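Local coordinates for putative heme binding protein (Tannerella forsythia, PDB 6EU8) that probably binds heme as a member of the HmuY-like family, differing in its heme-binding properties from Porphyromonas gingivalis HmuY, and is captured here without heme, at residues T26-E31 with W69-H74; E82-A87 with V161-D166; A170-T175 with V187-E192. All coordinates share one frame; numbering follows the deposited sequence.

Interaction 1 of 3, residues T26-E31 with W69-H74; sequences TYVNLE and WHIAIH
Tyr27 and Trp69 form the aromatic part of this contact, a T-shaped pair in which the tyrosine turns its edge to the face of the indole. CD2 of Tyr27 stands over the centre of the indole, 3.7 Å from CE2 of Trp69, and the ring planes meet at 71°. The tyrosine CB adds a CH-pi contact over the five-membered ring. Trp69 reaches this place because its CG lies between the backbone N and the carbonyl carbon (chi1 65°), which lays the indole beside the tyrosine side chain. CB of Ala72 closes on the same CD2 of Tyr27 at 3.7 Å.

The backbone bonds are antiparallel. Thr26 and Ile73 form a doubly hydrogen-bonded pair, and Val28 N donates to Ile71 O at 2.8 Å. His70 and Ile71 both face Val28, a classic beta bulge: Val28 O takes a nearly straight bond from His70 N (2.9 Å, 170°) and a weak one from Ile71 N at 3.4 Å.

Past the bulge, the imidazole of His70 replaces the backbone as acceptor. Its ND1 accepts the N-H of Leu30 at 3.1 Å, consistent with an ND1 that carries no proton; the donor lies somewhat out of the ring plane. The Asn29 amide stands nearly perpendicular to the imidazole, its OD1 at the ring edge, 3.4 Å from CE1 of His70; OD1 also accepts from Thr32 N, while ND2 is bound to Lys68 O.

On the face bearing Val28 and Ile71, CB of Val28 packs on CG1 of Ile71. That face, with Thr26 and Ile73, is covered by Ile17 of strand 11-18 and Phe189 of strand 184-194. Within its own four-stranded antiparallel sheet the pair is central, strand 35-39 flanking 24-28 and strand 77-80 flanking 71-74.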
loop_
_atom_site.group_PDB
_atom_site.type_symbol
_atom_site.label_atom_id
_atom_site.label_comp_id
_atom_site.label_asym_id
_atom_site.label_seq_id
_atom_site.Cartn_x
_atom_site.Cartn_y
_atom_site.Cartn_z
ATOM N N THR A 26 -1.099 -7.298 -1.757
ATOM C CA THR A 26 -0.613 -8.100 -0.625
ATOM C C THR A 26 -1.114 -7.476 0.675
ATOM O O THR A 26 -0.786 -6.314 0.981
ATOM C CB THR A 26 0.925 -8.246 -0.652
ATOM O OG1 THR A 26 1.289 -8.904 -1.874
ATOM C CG2 THR A 26 1.427 -9.105 0.502
ATOM N N TYR A 27 -1.922 -8.239 1.432
ATOM C CA TYR A 27 -2.537 -7.811 2.701
ATOM C C TYR A 27 -1.618 -8.212 3.865
ATOM O O TYR A 27 -1.158 -9.352 3.904
ATOM C CB TYR A 27 -3.958 -8.439 2.830
ATOM C CG TYR A 27 -4.873 -8.074 1.662
ATOM C CD1 TYR A 27 -4.905 -8.840 0.482
ATOM C CD2 TYR A 27 -5.662 -6.937 1.704
ATOM C CE1 TYR A 27 -5.718 -8.474 -0.593
ATOM C CE2 TYR A 27 -6.468 -6.554 0.616
ATOM C CZ TYR A 27 -6.492 -7.337 -0.528
ATOM O OH TYR A 27 -7.292 -6.975 -1.621
ATOM N N VAL A 28 -1.325 -7.272 4.768
ATOM C CA VAL A 28 -0.282 -7.442 5.813
ATOM C C VAL A 28 -0.862 -7.247 7.220
ATOM O O VAL A 28 -1.433 -6.205 7.527
ATOM C CB VAL A 28 0.890 -6.430 5.636
ATOM C CG1 VAL A 28 2.034 -6.672 6.646
ATOM C CG2 VAL A 28 1.433 -6.451 4.203
ATOM N N ASN A 29 -0.671 -8.278 8.078
ATOM C CA ASN A 29 -0.973 -8.213 9.507
ATOM C C ASN A 29 0.303 -7.836 10.269
ATOM O O ASN A 29 1.263 -8.626 10.300
ATOM C CB ASN A 29 -1.470 -9.588 9.980
ATOM C CG ASN A 29 -2.027 -9.562 11.390
ATOM O OD1 ASN A 29 -1.422 -8.994 12.297
ATOM N ND2 ASN A 29 -3.193 -10.174 11.581
ATOM N N LEU A 30 0.337 -6.627 10.795
ATOM C CA LEU A 30 1.498 -6.103 11.530
ATOM C C LEU A 30 1.637 -6.687 12.937
ATOM O O LEU A 30 2.742 -6.675 13.498
ATOM C CB LEU A 30 1.437 -4.590 11.594
ATOM C CG LEU A 30 1.432 -3.863 10.244
ATOM C CD1 LEU A 30 1.062 -2.400 10.424
ATOM C CD2 LEU A 30 2.795 -4.019 9.564
ATOM N N GLU A 31 0.532 -7.201 13.496
ATOM C CA GLU A 31 0.567 -7.802 14.836
ATOM C C GLU A 31 1.251 -9.167 14.761
ATOM O O GLU A 31 2.147 -9.453 15.550
ATOM C CB GLU A 31 -0.841 -7.902 15.459
ATOM C CG GLU A 31 -0.837 -8.436 16.911
ATOM C CD GLU A 31 -2.126 -8.210 17.694
ATOM O OE1 GLU A 31 -3.163 -7.784 17.139
ATOM O OE2 GLU A 31 -2.097 -8.465 18.915
ATOM N N TRP A 69 -5.963 -8.041 8.933
ATOM C CA TRP A 69 -4.892 -7.251 8.298
ATOM C C TRP A 69 -5.052 -5.751 8.553
ATOM O O TRP A 69 -6.136 -5.267 8.887
ATOM C CB TRP A 69 -4.799 -7.601 6.793
ATOM C CG TRP A 69 -6.013 -7.207 6.018
ATOM C CD1 TRP A 69 -7.193 -7.902 5.913
ATOM C CD2 TRP A 69 -6.195 -6.006 5.259
ATOM N NE1 TRP A 69 -8.090 -7.210 5.153
ATOM C CE2 TRP A 69 -7.509 -6.039 4.729
ATOM C CE3 TRP A 69 -5.372 -4.902 4.971
ATOM C CZ2 TRP A 69 -8.026 -5.000 3.934
ATOM C CZ3 TRP A 69 -5.878 -3.884 4.201
ATOM C CH2 TRP A 69 -7.190 -3.937 3.676
ATOM N N HIS A 70 -3.930 -5.020 8.386
ATOM C CA HIS A 70 -3.817 -3.629 8.725
ATOM C C HIS A 70 -3.513 -2.718 7.525
ATOM O O HIS A 70 -4.135 -1.665 7.383
ATOM C CB HIS A 70 -2.739 -3.481 9.779
ATOM C CG HIS A 70 -3.036 -4.267 11.019
ATOM N ND1 HIS A 70 -2.449 -5.475 11.284
ATOM C CD2 HIS A 70 -3.900 -4.028 12.031
ATOM C CE1 HIS A 70 -2.929 -5.953 12.422
ATOM N NE2 HIS A 70 -3.812 -5.097 12.885
ATOM N N ILE A 71 -2.526 -3.117 6.717
ATOM C CA ILE A 71 -2.184 -2.372 5.486
ATOM C C ILE A 71 -2.105 -3.339 4.304
ATOM O O ILE A 71 -1.960 -4.540 4.479
ATOM C CB ILE A 71 -0.862 -1.550 5.602
ATOM C CG1 ILE A 71 0.364 -2.435 5.760
ATOM C CG2 ILE A 71 -0.944 -0.518 6.744
ATOM C CD1 ILE A 71 1.669 -1.670 5.587
ATOM N N ALA A 72 -2.265 -2.812 3.079
ATOM C CA ALA A 72 -2.120 -3.588 1.836
ATOM C C ALA A 72 -1.379 -2.778 0.786
ATOM O O ALA A 72 -1.493 -1.551 0.744
ATOM C CB ALA A 72 -3.461 -4.035 1.311
ATOM N N ILE A 73 -0.612 -3.499 -0.038
ATOM C CA ILE A 73 0.344 -2.903 -0.962
ATOM C C ILE A 73 0.096 -3.465 -2.385
ATOM O O ILE A 73 -0.014 -4.683 -2.584
ATOM C CB ILE A 73 1.806 -3.170 -0.497
ATOM C CG1 ILE A 73 2.021 -2.678 0.959
ATOM C CG2 ILE A 73 2.819 -2.507 -1.456
ATOM C CD1 ILE A 73 3.424 -2.943 1.476
ATOM N N HIS A 74 0.010 -2.545 -3.370
ATOM C CA HIS A 74 -0.083 -2.858 -4.801
ATOM C C HIS A 74 0.927 -1.955 -5.487
ATOM O O HIS A 74 0.751 -0.765 -5.481
ATOM C CB HIS A 74 -1.484 -2.567 -5.344
ATOM C CG HIS A 74 -1.548 -2.387 -6.849
ATOM N ND1 HIS A 74 -1.340 -1.173 -7.470
ATOM C CD2 HIS A 74 -1.831 -3.271 -7.840
ATOM C CE1 HIS A 74 -1.465 -1.319 -8.772
ATOM N NE2 HIS A 74 -1.766 -2.578 -9.020
#

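Interaction 2 of 3, residues E82-A87 with V161-D166; sequences EGEAIA and VVKFKD
Glu84 lays its side chain obliquely across that of Lys163, its CG 4.0 Å from CB of Lys163 and its OE2 3.5 Å from CE. The glutamate CG sits between its own backbone N and carbonyl carbon (chi1 58°), and the extended remainder carries the carboxylate over toward the facing strand. The lysine chain bends at chi3 (76°), bringing NZ round to OE2 of Glu84, but at 3.7 Å the salt bridge is long. Each charge also has another neighbour: Glu84 OE1 makes a weak, long ion pair with Lys106, and Lys163 has a cation-pi contact with Tyr104.

Beneath this pair the strands run antiparallel. Glu84 and Lys163 are joined by two backbone hydrogen bonds, the shorter from Lys163 N to Glu84 O at 2.8 Å, and Ile86 and Val161 by two more. Ile86 and Val161 lie side by side on the same face as the charged pair, CG1 of Ile86 touching CB of Val161 at 4.1 Å. On the reverse face, Ala85 CB meets CG2 of Val162, whose CG1 lies over Glu84 O.

Beyond the strand ends, Glu82 and Lys165 are bridged by a water that donates to Glu82 OE2 and accepts from Lys165 NZ at 2.9 Å. Four backbone bonds and small apolar contacts thus join two neighbours of the large antiparallel sheet. The long salt bridge and the water-bridged Glu82 and Lys165 lie at partly exposed or exposed positions, where solvent would probably weaken the attraction, so the charged groups probably add less to the pairing than the backbone does.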
loop_
_atom_site.group_PDB
_atom_site.type_symbol
_atom_site.label_atom_id
_atom_site.label_comp_id
_atom_site.label_asym_id
_atom_site.label_seq_id
_atom_site.Cartn_x
_atom_site.Cartn_y
_atom_site.Cartn_z
ATOM N N GLU A 82 -9.724 0.227 6.560
ATOM C CA GLU A 82 -10.527 1.288 7.196
ATOM C C GLU A 82 -9.770 2.019 8.323
ATOM O O GLU A 82 -10.314 2.281 9.423
ATOM C CB GLU A 82 -11.881 0.713 7.699
ATOM C CG GLU A 82 -12.789 0.171 6.611
ATOM C CD GLU A 82 -14.007 -0.546 7.186
ATOM O OE1 GLU A 82 -14.661 0.032 8.069
ATOM O OE2 GLU A 82 -14.286 -1.694 6.802
ATOM N N GLY A 83 -8.512 2.352 8.054
ATOM C CA GLY A 83 -7.656 3.119 8.949
ATOM C C GLY A 83 -7.431 4.549 8.547
ATOM O O GLY A 83 -8.113 5.083 7.676
ATOM N N GLU A 84 -6.496 5.206 9.223
ATOM C CA GLU A 84 -6.165 6.603 8.918
ATOM C C GLU A 84 -4.713 6.889 9.261
ATOM O O GLU A 84 -4.144 6.238 10.160
ATOM C CB GLU A 84 -7.160 7.566 9.598
ATOM C CG GLU A 84 -7.246 7.429 11.121
ATOM C CD GLU A 84 -8.343 8.286 11.765
ATOM O OE1 GLU A 84 -9.103 8.980 11.062
ATOM O OE2 GLU A 84 -8.417 8.274 13.002
ATOM N N ALA A 85 -4.101 7.832 8.522
ATOM C CA ALA A 85 -2.652 8.076 8.623
ATOM C C ALA A 85 -2.250 9.551 8.626
ATOM O O ALA A 85 -2.965 10.395 8.098
ATOM C CB ALA A 85 -1.953 7.376 7.443
ATOM N N ILE A 86 -1.092 9.817 9.247
ATOM C CA ILE A 86 -0.316 11.070 9.132
ATOM C C ILE A 86 1.137 10.797 8.817
ATOM O O ILE A 86 1.666 9.729 9.112
ATOM C CB ILE A 86 -0.310 11.955 10.430
ATOM C CG1 ILE A 86 0.319 11.212 11.622
ATOM C CG2 ILE A 86 -1.700 12.415 10.749
ATOM C CD1 ILE A 86 0.483 12.076 12.864
ATOM N N ALA A 87 1.776 11.785 8.170
ATOM C CA ALA A 87 3.223 11.841 8.050
ATOM C C ALA A 87 3.742 12.811 9.100
ATOM O O ALA A 87 3.440 14.006 9.038
ATOM C CB ALA A 87 3.660 12.301 6.664
ATOM N N VAL A 161 2.568 7.524 10.949
ATOM C CA VAL A 161 1.768 6.870 11.985
ATOM C C VAL A 161 0.399 6.525 11.396
ATOM O O VAL A 161 -0.267 7.375 10.814
ATOM C CB VAL A 161 1.631 7.719 13.265
ATOM C CG1 VAL A 161 0.811 6.928 14.297
ATOM C CG2 VAL A 161 3.023 8.066 13.841
ATOM N N VAL A 162 -0.005 5.275 11.578
ATOM C CA VAL A 162 -1.280 4.767 11.090
ATOM C C VAL A 162 -2.099 4.231 12.274
ATOM O O VAL A 162 -1.593 3.398 13.028
ATOM C CB VAL A 162 -1.089 3.635 10.063
ATOM C CG1 VAL A 162 -2.395 3.341 9.348
ATOM C CG2 VAL A 162 -0.020 4.000 9.015
ATOM N N LYS A 163 -3.342 4.697 12.370
ATOM C CA LYS A 163 -4.334 4.227 13.378
ATOM C C LYS A 163 -5.287 3.248 12.732
ATOM O O LYS A 163 -5.839 3.553 11.642
ATOM C CB LYS A 163 -5.183 5.399 13.904
ATOM C CG LYS A 163 -4.429 6.489 14.637
ATOM C CD LYS A 163 -5.185 7.824 14.728
ATOM C CE LYS A 163 -6.293 7.829 15.758
ATOM N NZ LYS A 163 -6.604 9.234 16.134
ATOM N N PHE A 164 -5.521 2.094 13.391
ATOM C CA PHE A 164 -6.320 0.991 12.837
ATOM C C PHE A 164 -7.715 0.864 13.463
ATOM O O PHE A 164 -7.986 1.476 14.506
ATOM C CB PHE A 164 -5.534 -0.312 12.917
ATOM C CG PHE A 164 -4.220 -0.241 12.182
ATOM C CD1 PHE A 164 -4.214 -0.103 10.794
ATOM C CD2 PHE A 164 -3.008 -0.261 12.864
ATOM C CE1 PHE A 164 -3.012 0.016 10.108
ATOM C CE2 PHE A 164 -1.797 -0.165 12.179
ATOM C CZ PHE A 164 -1.809 -0.019 10.795
ATOM N N LYS A 165 -8.585 0.101 12.786
ATOM C CA LYS A 165 -10.016 0.042 13.125
ATOM C C LYS A 165 -10.308 -0.537 14.514
ATOM O O LYS A 165 -11.380 -0.254 15.071
ATOM C CB LYS A 165 -10.824 -0.708 12.054
ATOM C CG LYS A 165 -10.567 -2.196 11.949
ATOM C CD LYS A 165 -11.331 -2.815 10.790
ATOM C CE LYS A 165 -11.062 -4.311 10.707
ATOM N NZ LYS A 165 -12.248 -5.059 10.191
ATOM N N ASP A 166 -9.373 -1.324 15.056
ATOM C CA ASP A 166 -9.461 -1.819 16.449
ATOM C C ASP A 166 -8.839 -0.920 17.553
ATOM O O ASP A 166 -8.813 -1.310 18.728
ATOM C CB ASP A 166 -8.935 -3.264 16.541
ATOM C CG ASP A 166 -7.431 -3.367 16.405
ATOM O OD1 ASP A 166 -6.829 -2.433 15.818
ATOM O OD2 ASP A 166 -6.868 -4.393 16.861
HETATM O O HOH W 1 -12.652 -4.016 7.467
#

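Interaction 3 of 3, residues A170-T175 with V187-E192; sequences AKIKFT and VSFNYE
Ile172 packs beside Phe189 on the inner face of a beta hairpin made by strands 169-178 and 184-194, antiparallel, with Lys171-Glu192 and Lys173-Asn190 as doubly hydrogen-bonded pairs. Bumps and hollows alternate along this face. CG2 of Ile172 pushes against CB of Phe189 at 4.1 Å and also lies over one face of the Phe174 ring, offset toward its rim, while CG1 rests against CB of Tyr191. The Phe174 ring fills the next notch: its CD2 is 3.8 Å from CB of Phe189, and CG1 of Val187 abuts its edge. With CG set between its backbone N and carbonyl carbon (chi1 49°), Phe189 swings its ring away from the partner strand, and the two phenyl planes meet obliquely at 58°. The Phe189 ring packs on Ile17 and Ile73.

The other face is polar. Lys171 and Glu192 form a long salt bridge, with a water between NZ and OE1, and Lys171 NZ also bonds to Val96 O. Farther along, the methyl CG2 of Thr175 crosses over the amide of Asn190, 3.7 Å from its ND2. Asn190 OD1 is hydrogen-bonded to Ser14 OG of strand 11-18, and a second water donates to both Thr175 OG1 and Asn190 OD1, at 2.7 Å each.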
loop_
_atom_site.group_PDB
_atom_site.type_symbol
_atom_site.label_atom_id
_atom_site.label_comp_id
_atom_site.label_asym_id
_atom_site.label_seq_id
_atom_site.Cartn_x
_atom_site.Cartn_y
_atom_site.Cartn_z
ATOM N N ALA A 170 0.477 1.904 14.441
ATOM C CA ALA A 170 1.894 1.650 14.140
ATOM C C ALA A 170 2.609 2.908 13.686
ATOM O O ALA A 170 2.025 3.797 13.045
ATOM C CB ALA A 170 2.032 0.590 13.081
ATOM N N LYS A 171 3.890 2.954 14.067
ATOM C CA LYS A 171 4.894 3.831 13.455
ATOM C C LYS A 171 5.569 3.038 12.363
ATOM O O LYS A 171 6.030 1.911 12.590
ATOM C CB LYS A 171 5.941 4.235 14.497
ATOM C CG LYS A 171 5.372 4.885 15.756
ATOM C CD LYS A 171 6.495 5.086 16.762
ATOM C CE LYS A 171 6.013 5.084 18.199
ATOM N NZ LYS A 171 7.221 5.183 19.082
ATOM N N ILE A 172 5.656 3.621 11.156
ATOM C CA ILE A 172 6.220 2.933 9.990
ATOM C C ILE A 172 7.269 3.817 9.283
ATOM O O ILE A 172 7.004 4.991 9.042
ATOM C CB ILE A 172 5.098 2.564 8.972
ATOM C CG1 ILE A 172 3.979 1.707 9.624
ATOM C CG2 ILE A 172 5.703 1.849 7.777
ATOM C CD1 ILE A 172 2.789 1.379 8.719
ATOM N N LYS A 173 8.446 3.248 9.026
ATOM C CA LYS A 173 9.484 3.911 8.220
ATOM C C LYS A 173 9.833 2.991 7.064
ATOM O O LYS A 173 10.335 1.879 7.251
ATOM C CB LYS A 173 10.740 4.202 9.064
ATOM C CG LYS A 173 11.802 4.988 8.284
ATOM C CD LYS A 173 12.508 6.038 9.128
ATOM C CE LYS A 173 13.792 6.530 8.453
ATOM N NZ LYS A 173 14.026 7.993 8.649
ATOM N N PHE A 174 9.575 3.456 5.829
ATOM C CA PHE A 174 9.900 2.688 4.628
ATOM C C PHE A 174 11.387 2.822 4.352
ATOM O O PHE A 174 11.945 3.897 4.546
ATOM C CB PHE A 174 9.076 3.133 3.410
ATOM C CG PHE A 174 7.598 2.842 3.543
ATOM C CD1 PHE A 174 6.759 3.754 4.164
ATOM C CD2 PHE A 174 7.052 1.647 3.059
ATOM C CE1 PHE A 174 5.401 3.496 4.326
ATOM C CE2 PHE A 174 5.698 1.388 3.224
ATOM C CZ PHE A 174 4.875 2.323 3.841
ATOM N N THR A 175 12.022 1.715 3.999
ATOM C CA THR A 175 13.471 1.681 3.801
ATOM C C THR A 175 13.916 1.390 2.377
ATOM O O THR A 175 15.003 1.834 1.981
ATOM C CB THR A 175 14.154 0.669 4.749
ATOM O OG1 THR A 175 13.713 -0.669 4.487
ATOM C CG2 THR A 175 13.900 1.043 6.203
ATOM N N VAL A 187 8.965 -3.881 -1.660
ATOM C CA VAL A 187 8.769 -2.812 -0.695
ATOM C C VAL A 187 9.174 -3.278 0.692
ATOM O O VAL A 187 8.582 -4.240 1.201
ATOM C CB VAL A 187 7.290 -2.353 -0.712
ATOM C CG1 VAL A 187 7.031 -1.279 0.333
ATOM C CG2 VAL A 187 6.899 -1.866 -2.105
ATOM N N SER A 188 10.172 -2.616 1.289
ATOM C CA SER A 188 10.659 -2.942 2.671
ATOM C C SER A 188 10.384 -1.807 3.644
ATOM O O SER A 188 10.496 -0.636 3.274
ATOM C CB SER A 188 12.160 -3.283 2.663
ATOM O OG SER A 188 12.441 -4.425 1.890
ATOM N N PHE A 189 9.995 -2.146 4.896
ATOM C CA PHE A 189 9.787 -1.154 5.932
ATOM C C PHE A 189 10.074 -1.742 7.304
ATOM O O PHE A 189 9.945 -2.955 7.498
ATOM C CB PHE A 189 8.331 -0.606 5.898
ATOM C CG PHE A 189 7.269 -1.678 5.831
ATOM C CD1 PHE A 189 6.890 -2.237 4.629
ATOM C CD2 PHE A 189 6.650 -2.144 7.000
ATOM C CE1 PHE A 189 5.925 -3.255 4.575
ATOM C CE2 PHE A 189 5.679 -3.140 6.952
ATOM C CZ PHE A 189 5.309 -3.692 5.745
ATOM N N ASN A 190 10.463 -0.861 8.215
ATOM C CA ASN A 190 10.560 -1.174 9.642
ATOM C C ASN A 190 9.310 -0.616 10.301
ATOM O O ASN A 190 8.768 0.397 9.859
ATOM C CB ASN A 190 11.819 -0.513 10.231
ATOM C CG ASN A 190 13.107 -1.030 9.606
ATOM O OD1 ASN A 190 13.163 -2.134 9.076
ATOM N ND2 ASN A 190 14.159 -0.209 9.685
ATOM N N TYR A 191 8.806 -1.271 11.358
ATOM C CA TYR A 191 7.676 -0.724 12.095
ATOM C C TYR A 191 7.687 -1.024 13.610
ATOM O O TYR A 191 8.353 -1.954 14.037
ATOM C CB TYR A 191 6.326 -1.179 11.480
ATOM C CG TYR A 191 6.043 -2.641 11.572
ATOM C CD1 TYR A 191 6.488 -3.534 10.609
ATOM C CD2 TYR A 191 5.307 -3.157 12.652
ATOM C CE1 TYR A 191 6.191 -4.894 10.690
ATOM C CE2 TYR A 191 5.031 -4.489 12.740
ATOM C CZ TYR A 191 5.451 -5.350 11.771
ATOM O OH TYR A 191 5.156 -6.683 11.870
ATOM N N GLU A 192 6.930 -0.235 14.349
ATOM C CA GLU A 192 6.653 -0.476 15.786
ATOM C C GLU A 192 5.117 -0.410 15.969
ATOM O O GLU A 192 4.523 0.661 15.867
ATOM C CB GLU A 192 7.403 0.541 16.673
ATOM C CG GLU A 192 8.915 0.517 16.459
ATOM C CD GLU A 192 9.726 1.273 17.516
ATOM O OE1 GLU A 192 9.151 2.052 18.293
ATOM O OE2 GLU A 192 10.972 1.082 17.539
HETATM O O HOH W 2 7.115 2.497 19.746
HETATM O O HOH W 3 13.420 -2.570 6.407
#

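The three contacts come in series along the chain. Interactions 2 and 3 belong to the large antiparallel sheet, where strands 160-163 and 169-178 are neighbours, linked by a backbone hydrogen bond from Val162 N to Ala170 O; their centres are about 14 Å apart. Interaction 1 lies in a separate four-stranded sheet, its centre about 12 Å from each of the others. Leu30 bridges the sheets, packing on Phe164, Ala170 and Phe189 and accepting a probable hydrogen bond from Tyr191 OH through its carbonyl oxygen. Ile73 packs on Phe189 and His70 on Phe164. The two sheets of this HmuY-family protein thus meet through a largely apolar, partly aromatic interface in this heme-free structure.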